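Local coordinates for protein endoglucanase (Komagataeibacter sucrofermentans, PDB 6VC5) that probably hydrolyses internal beta-1,4-glucosidic linkages in cellulose and related beta-glucans, at residues A[273-282]-A[298-309]. Sequence-based numbering, arbitrary orientation. Where two conformers were deposited one is given.
Sequences PPGYLAVASC and PDYYSAALTMLA
Tyr276 and Tyr301 meet edge first: CE2 of Tyr301 lies at the edge of the Tyr276 ring, in its plane and 4.0 Å from Tyr276 CE1, and the two side chains cross at about a right angle. Pro273 CG also reaches the edge of the Tyr301 ring, while Leu305 CD2 comes obliquely to the Tyr276 ring. Both hydroxyls are tied down elsewhere, Tyr276 OH to Gly258 O and Tyr301 OH to Tyr221 O. Beside the rings, Pro274 and Pro298 reach toward each other, Pro274 CD 3.5 Å from Pro298 CD.

At chi1 -173° Ser302 turns OG away from its own N and across to Gly275 N, from which it accepts at 3.0 Å, a bent bond of 146°. This binds an N-H in the first turn of helix 274-282. With an alanine here the buried Gly275 N-H would probably lose its acceptor, and a gap would be likely to open beside Pro273 and Pro274, which lie against OG. Ser302 N donates to OD1 of Asp299, the N-cap residue of helix 300-313.

Gly275 is where the backbones come closest, its CA 4.6 Å from Thr306 CA; a CB there would clash with Leu305 CB. Thr306 OG1 touches Gly275 CA and donates to Ser302 O. Farther along, the Val279 and Leu305 side chains cross at about a right angle, CG2 against CD1, and Ala278 CB meets Ala309 CB at 3.7 Å.

The axes run nearly parallel, 7.9 Å apart at 19°, as neighbouring helices in the (alpha/alpha)6 barrel of family 8. Helix 225-232 touches Val279, Tyr301 and Leu305, while helices 4-15 and 33-46 pack against Met307.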
ATOM      1  N   PRO A 273       5.124  -3.655  15.689  1.00 10.65           N
ATOM      2  CA  PRO A 273       4.951  -2.258  16.097  1.00 10.72           C
ATOM      3  C   PRO A 273       3.480  -1.905  16.233  1.00  9.68           C
ATOM      4  O   PRO A 273       2.599  -2.668  15.804  1.00 11.11           O
ATOM      5  CB  PRO A 273       5.586  -1.490  14.933  1.00 10.52           C
ATOM      6  CG  PRO A 273       5.300  -2.367  13.746  1.00 11.19           C
ATOM      7  CD  PRO A 273       5.488  -3.776  14.263  1.00 11.27           C
ATOM      8  N   PRO A 274       3.177  -0.737  16.812  1.00  9.94           N
ATOM      9  CA  PRO A 274       1.770  -0.339  17.009  1.00 11.24           C
ATOM     10  C   PRO A 274       0.952  -0.244  15.738  1.00  9.76           C
ATOM     11  O   PRO A 274      -0.276  -0.376  15.810  1.00 10.52           O
ATOM     12  CB  PRO A 274       1.880   1.035  17.686  1.00 12.76           C
ATOM     13  CG  PRO A 274       3.211   1.035  18.339  1.00 13.06           C
ATOM     14  CD  PRO A 274       4.111   0.157  17.519  1.00 11.98           C
ATOM     15  N   GLY A 275       1.569  -0.005  14.582  1.00  8.28           N
ATOM     16  CA  GLY A 275       0.789   0.010  13.355  1.00  8.51           C
ATOM     17  C   GLY A 275       0.048  -1.291  13.095  1.00  7.68           C
ATOM     18  O   GLY A 275      -1.045  -1.285  12.509  1.00  7.94           O
ATOM     19  N   TYR A 276       0.624  -2.437  13.496  1.00  5.41           N
ATOM     20  CA  TYR A 276      -0.130  -3.677  13.316  1.00  6.52           C
ATOM     21  C   TYR A 276      -1.361  -3.697  14.208  1.00  7.83           C
ATOM     22  O   TYR A 276      -2.403  -4.244  13.833  1.00  8.11           O
ATOM     23  CB  TYR A 276       0.694  -4.901  13.704  1.00  7.73           C
ATOM     24  CG  TYR A 276       1.689  -5.418  12.712  1.00  7.25           C
ATOM     25  CD1 TYR A 276       2.474  -4.563  11.943  1.00  8.47           C
ATOM     26  CD2 TYR A 276       1.896  -6.787  12.584  1.00  7.93           C
ATOM     27  CE1 TYR A 276       3.434  -5.074  11.056  1.00  8.96           C
ATOM     28  CE2 TYR A 276       2.854  -7.304  11.707  1.00  6.18           C
ATOM     29  CZ  TYR A 276       3.619  -6.443  10.953  1.00  7.37           C
ATOM     30  OH  TYR A 276       4.570  -6.940  10.088  1.00 10.47           O
ATOM     31  N   LEU A 277      -1.230  -3.178  15.426  1.00  7.59           N
ATOM     32  CA  LEU A 277      -2.381  -3.106  16.315  1.00  7.92           C
ATOM     33  C   LEU A 277      -3.462  -2.220  15.720  1.00  7.90           C
ATOM     34  O   LEU A 277      -4.654  -2.513  15.857  1.00  9.19           O
ATOM     35  CB  LEU A 277      -1.936  -2.590  17.686  1.00 10.95           C
ATOM     36  CG  LEU A 277      -2.992  -2.363  18.757  1.00 14.87           C
ATOM     37  CD1 LEU A 277      -3.672  -3.657  19.105  1.00 16.41           C
ATOM     38  CD2 LEU A 277      -2.333  -1.765  19.981  1.00 14.83           C
ATOM     39  N   ALA A 278      -3.062  -1.135  15.046  1.00  8.06           N
ATOM     40  CA  ALA A 278      -4.036  -0.300  14.350  1.00  8.66           C
ATOM     41  C   ALA A 278      -4.804  -1.102  13.303  1.00  8.46           C
ATOM     42  O   ALA A 278      -6.035  -1.030  13.233  1.00 10.27           O
ATOM     43  CB  ALA A 278      -3.327   0.887  13.708  1.00  9.85           C
ATOM     44  N   VAL A 279      -4.096  -1.892  12.487  1.00  7.21           N
ATOM     45  CA  VAL A 279      -4.761  -2.742  11.496  1.00  8.99           C
ATOM     46  C   VAL A 279      -5.676  -3.766  12.166  1.00  8.73           C
ATOM     47  O   VAL A 279      -6.821  -3.965  11.743  1.00 10.14           O
ATOM     48  CB  VAL A 279      -3.708  -3.422  10.603  1.00  8.50           C
ATOM     49  CG1 VAL A 279      -4.396  -4.401   9.659  1.00  9.52           C
ATOM     50  CG2 VAL A 279      -2.932  -2.372   9.796  1.00 10.04           C
ATOM     51  N   ALA A 280      -5.179  -4.455  13.197  1.00  7.63           N
ATOM     52  CA  ALA A 280      -5.969  -5.483  13.875  1.00  9.25           C
ATOM     53  C   ALA A 280      -7.232  -4.909  14.490  1.00 11.23           C
ATOM     54  O   ALA A 280      -8.289  -5.537  14.444  1.00 12.71           O
ATOM     55  CB  ALA A 280      -5.133  -6.153  14.963  1.00 10.31           C
ATOM     56  N   SER A 281      -7.149  -3.694  15.029  0.55 11.61           N
ATOM     57  CA  SER A 281      -8.311  -3.061  15.625  0.55 12.59           C
ATOM     58  C   SER A 281      -9.391  -2.777  14.581  0.55 15.00           C
ATOM     59  O   SER A 281     -10.571  -2.682  14.930  0.55 17.78           O
ATOM     60  CB  SER A 281      -7.860  -1.771  16.333  0.55 13.09           C
ATOM     61  OG  SER A 281      -6.906  -2.062  17.356  0.55 13.47           O
ATOM     62  N   CYS A 282      -9.015  -2.646  13.302  1.00 15.48           N
ATOM     63  CA  CYS A 282      -9.997  -2.384  12.262  1.00 19.03           C
ATOM     64  C   CYS A 282     -10.564  -3.680  11.682  1.00 20.07           C
ATOM     65  O   CYS A 282     -11.523  -3.641  10.896  1.00 21.14           O
ATOM     66  CB  CYS A 282      -9.329  -1.584  11.155  1.00 22.33           C
ATOM     67  SG  CYS A 282      -8.827   0.116  11.605  1.00 26.23           S
ATOM     68  N   PRO A 298       7.217   4.019  17.242  1.00 14.71           N
ATOM     69  CA  PRO A 298       8.641   3.691  17.411  1.00 14.76           C
ATOM     70  C   PRO A 298       9.486   3.970  16.187  1.00 15.85           C
ATOM     71  O   PRO A 298      10.715   4.083  16.322  1.00 17.65           O
ATOM     72  CB  PRO A 298       8.623   2.183  17.692  1.00 15.61           C
ATOM     73  CG  PRO A 298       7.390   1.702  16.965  1.00 14.84           C
ATOM     74  CD  PRO A 298       6.376   2.815  17.101  1.00 15.08           C
ATOM     75  N   ASP A 299       8.883   4.056  15.005  1.00 15.24           N
ATOM     76  CA  ASP A 299       9.636   4.274  13.780  1.00 14.94           C
ATOM     77  C   ASP A 299       8.706   4.746  12.672  1.00 12.45           C
ATOM     78  O   ASP A 299       7.480   4.768  12.816  1.00 11.98           O
ATOM     79  CB  ASP A 299      10.443   3.029  13.357  1.00 18.55           C
ATOM     80  CG  ASP A 299       9.569   1.796  13.080  1.00 21.84           C
ATOM     81  OD1 ASP A 299       8.343   1.917  12.898  1.00 22.13           O
ATOM     82  OD2 ASP A 299      10.133   0.676  13.026  1.00 25.53           O
ATOM     83  N   TYR A 300       9.324   5.107  11.550  1.00 12.76           N
ATOM     84  CA  TYR A 300       8.586   5.596  10.392  1.00 10.31           C
ATOM     85  C   TYR A 300       7.592   4.560   9.867  1.00  9.16           C
ATOM     86  O   TYR A 300       6.455   4.904   9.522  1.00  9.47           O
ATOM     87  CB  TYR A 300       9.590   5.968   9.305  1.00 10.28           C
ATOM     88  CG  TYR A 300       8.980   6.206   7.963  1.00 11.78           C
ATOM     89  CD1 TYR A 300       8.490   7.457   7.629  1.00 13.67           C
ATOM     90  CD2 TYR A 300       8.879   5.184   7.032  1.00 14.10           C
ATOM     91  CE1 TYR A 300       7.918   7.683   6.397  1.00 16.43           C
ATOM     92  CE2 TYR A 300       8.304   5.404   5.796  1.00 15.72           C
ATOM     93  CZ  TYR A 300       7.828   6.662   5.486  1.00 18.04           C
ATOM     94  OH  TYR A 300       7.256   6.896   4.255  1.00 20.54           O
ATOM     95  N   TYR A 301       8.009   3.298   9.758  1.00  8.72           N
ATOM     96  CA  TYR A 301       7.106   2.282   9.224  1.00  8.73           C
ATOM     97  C   TYR A 301       5.807   2.245  10.018  1.00  8.27           C
ATOM     98  O   TYR A 301       4.707   2.231   9.450  1.00  7.60           O
ATOM     99  CB  TYR A 301       7.781   0.905   9.277  1.00 10.18           C
ATOM    100  CG  TYR A 301       6.820  -0.193   8.907  1.00  9.87           C
ATOM    101  CD1 TYR A 301       6.633  -0.559   7.581  1.00 10.27           C
ATOM    102  CD2 TYR A 301       6.064  -0.834   9.879  1.00  9.15           C
ATOM    103  CE1 TYR A 301       5.723  -1.546   7.233  1.00  9.73           C
ATOM    104  CE2 TYR A 301       5.162  -1.808   9.548  1.00  9.67           C
ATOM    105  CZ  TYR A 301       5.000  -2.164   8.222  1.00 10.75           C
ATOM    106  OH  TYR A 301       4.095  -3.134   7.905  1.00 11.36           O
ATOM    107  N   SER A 302       5.924   2.208  11.341  1.00  8.54           N
ATOM    108  CA  SER A 302       4.743   2.104  12.187  1.00  7.60           C
ATOM    109  C   SER A 302       3.885   3.360  12.080  1.00  8.34           C
ATOM    110  O   SER A 302       2.647   3.280  12.050  1.00  8.86           O
ATOM    111  CB  SER A 302       5.183   1.886  13.636  1.00  9.92           C
ATOM    112  OG  SER A 302       4.070   1.613  14.462  1.00 11.22           O
ATOM    113  N   ALA A 303       4.523   4.531  12.017  1.00  8.29           N
ATOM    114  CA  ALA A 303       3.779   5.783  11.921  1.00  8.36           C
ATOM    115  C   ALA A 303       2.944   5.844  10.640  1.00  8.23           C
ATOM    116  O   ALA A 303       1.773   6.236  10.667  1.00  7.93           O
ATOM    117  CB  ALA A 303       4.742   6.969  11.992  1.00  9.66           C
ATOM    118  N   ALA A 304       3.529   5.455   9.506  1.00  7.94           N
ATOM    119  CA  ALA A 304       2.786   5.483   8.254  1.00  7.94           C
ATOM    120  C   ALA A 304       1.623   4.494   8.267  1.00  8.33           C
ATOM    121  O   ALA A 304       0.523   4.820   7.805  1.00 10.37           O
ATOM    122  CB  ALA A 304       3.727   5.227   7.072  1.00  7.95           C
ATOM    123  N   LEU A 305       1.840   3.291   8.806  1.00  6.56           N
ATOM    124  CA  LEU A 305       0.758   2.309   8.853  1.00  7.88           C
ATOM    125  C   LEU A 305      -0.375   2.768   9.770  1.00  7.32           C
ATOM    126  O   LEU A 305      -1.560   2.584   9.451  1.00  7.77           O
ATOM    127  CB  LEU A 305       1.317   0.951   9.292  1.00  8.26           C
ATOM    128  CG  LEU A 305       0.348  -0.233   9.309  1.00  7.67           C
ATOM    129  CD1 LEU A 305      -0.268  -0.502   7.938  1.00  8.61           C
ATOM    130  CD2 LEU A 305       1.094  -1.468   9.796  1.00  9.57           C
ATOM    131  N   THR A 306      -0.029   3.371  10.910  1.00  6.73           N
ATOM    132  CA  THR A 306      -1.037   3.916  11.809  1.00  7.32           C
ATOM    133  C   THR A 306      -1.836   5.024  11.131  1.00  7.57           C
ATOM    134  O   THR A 306      -3.068   5.051  11.219  1.00  7.15           O
ATOM    135  CB  THR A 306      -0.343   4.415  13.077  1.00  9.02           C
ATOM    136  OG1 THR A 306       0.332   3.317  13.708  1.00 10.11           O
ATOM    137  CG2 THR A 306      -1.363   5.003  14.072  1.00  9.63           C
ATOM    138  N   MET A 307      -1.158   5.925  10.407  1.00  8.29           N
ATOM    139  CA  MET A 307      -1.874   6.965   9.674  1.00  9.26           C
ATOM    140  C   MET A 307      -2.842   6.374   8.652  1.00 10.16           C
ATOM    141  O   MET A 307      -3.973   6.860   8.513  1.00 10.17           O
ATOM    142  CB  MET A 307      -0.899   7.902   8.963  1.00 13.78           C
ATOM    143  CG  MET A 307      -0.233   8.942   9.815  1.00 17.25           C
ATOM    144  SD  MET A 307      -1.280  10.306  10.420  1.00 17.56           S
ATOM    145  CE  MET A 307      -2.806  10.243   9.467  1.00 17.92           C
ATOM    146  N   LEU A 308      -2.414   5.338   7.921  1.00  9.42           N
ATOM    147  CA  LEU A 308      -3.307   4.670   6.976  1.00 10.84           C
ATOM    148  C   LEU A 308      -4.558   4.156   7.683  1.00  9.81           C
ATOM    149  O   LEU A 308      -5.673   4.239   7.147  1.00 10.80           O
ATOM    150  CB  LEU A 308      -2.558   3.507   6.336  1.00 12.82           C
ATOM    151  CG  LEU A 308      -1.641   3.607   5.120  1.00 17.48           C
ATOM    152  CD1 LEU A 308      -2.315   4.089   3.833  1.00 17.33           C
ATOM    153  CD2 LEU A 308      -0.393   4.443   5.450  1.00 22.61           C
ATOM    154  N   ALA A 309      -4.399   3.635   8.904  1.00  8.51           N
ATOM    155  CA  ALA A 309      -5.557   3.173   9.666  1.00  9.21           C
ATOM    156  C   ALA A 309      -6.506   4.313  10.045  1.00  9.88           C
ATOM    157  O   ALA A 309      -7.728   4.127  10.034  1.00  9.47           O
ATOM    158  CB  ALA A 309      -5.094   2.424  10.907  1.00  9.73           C
TER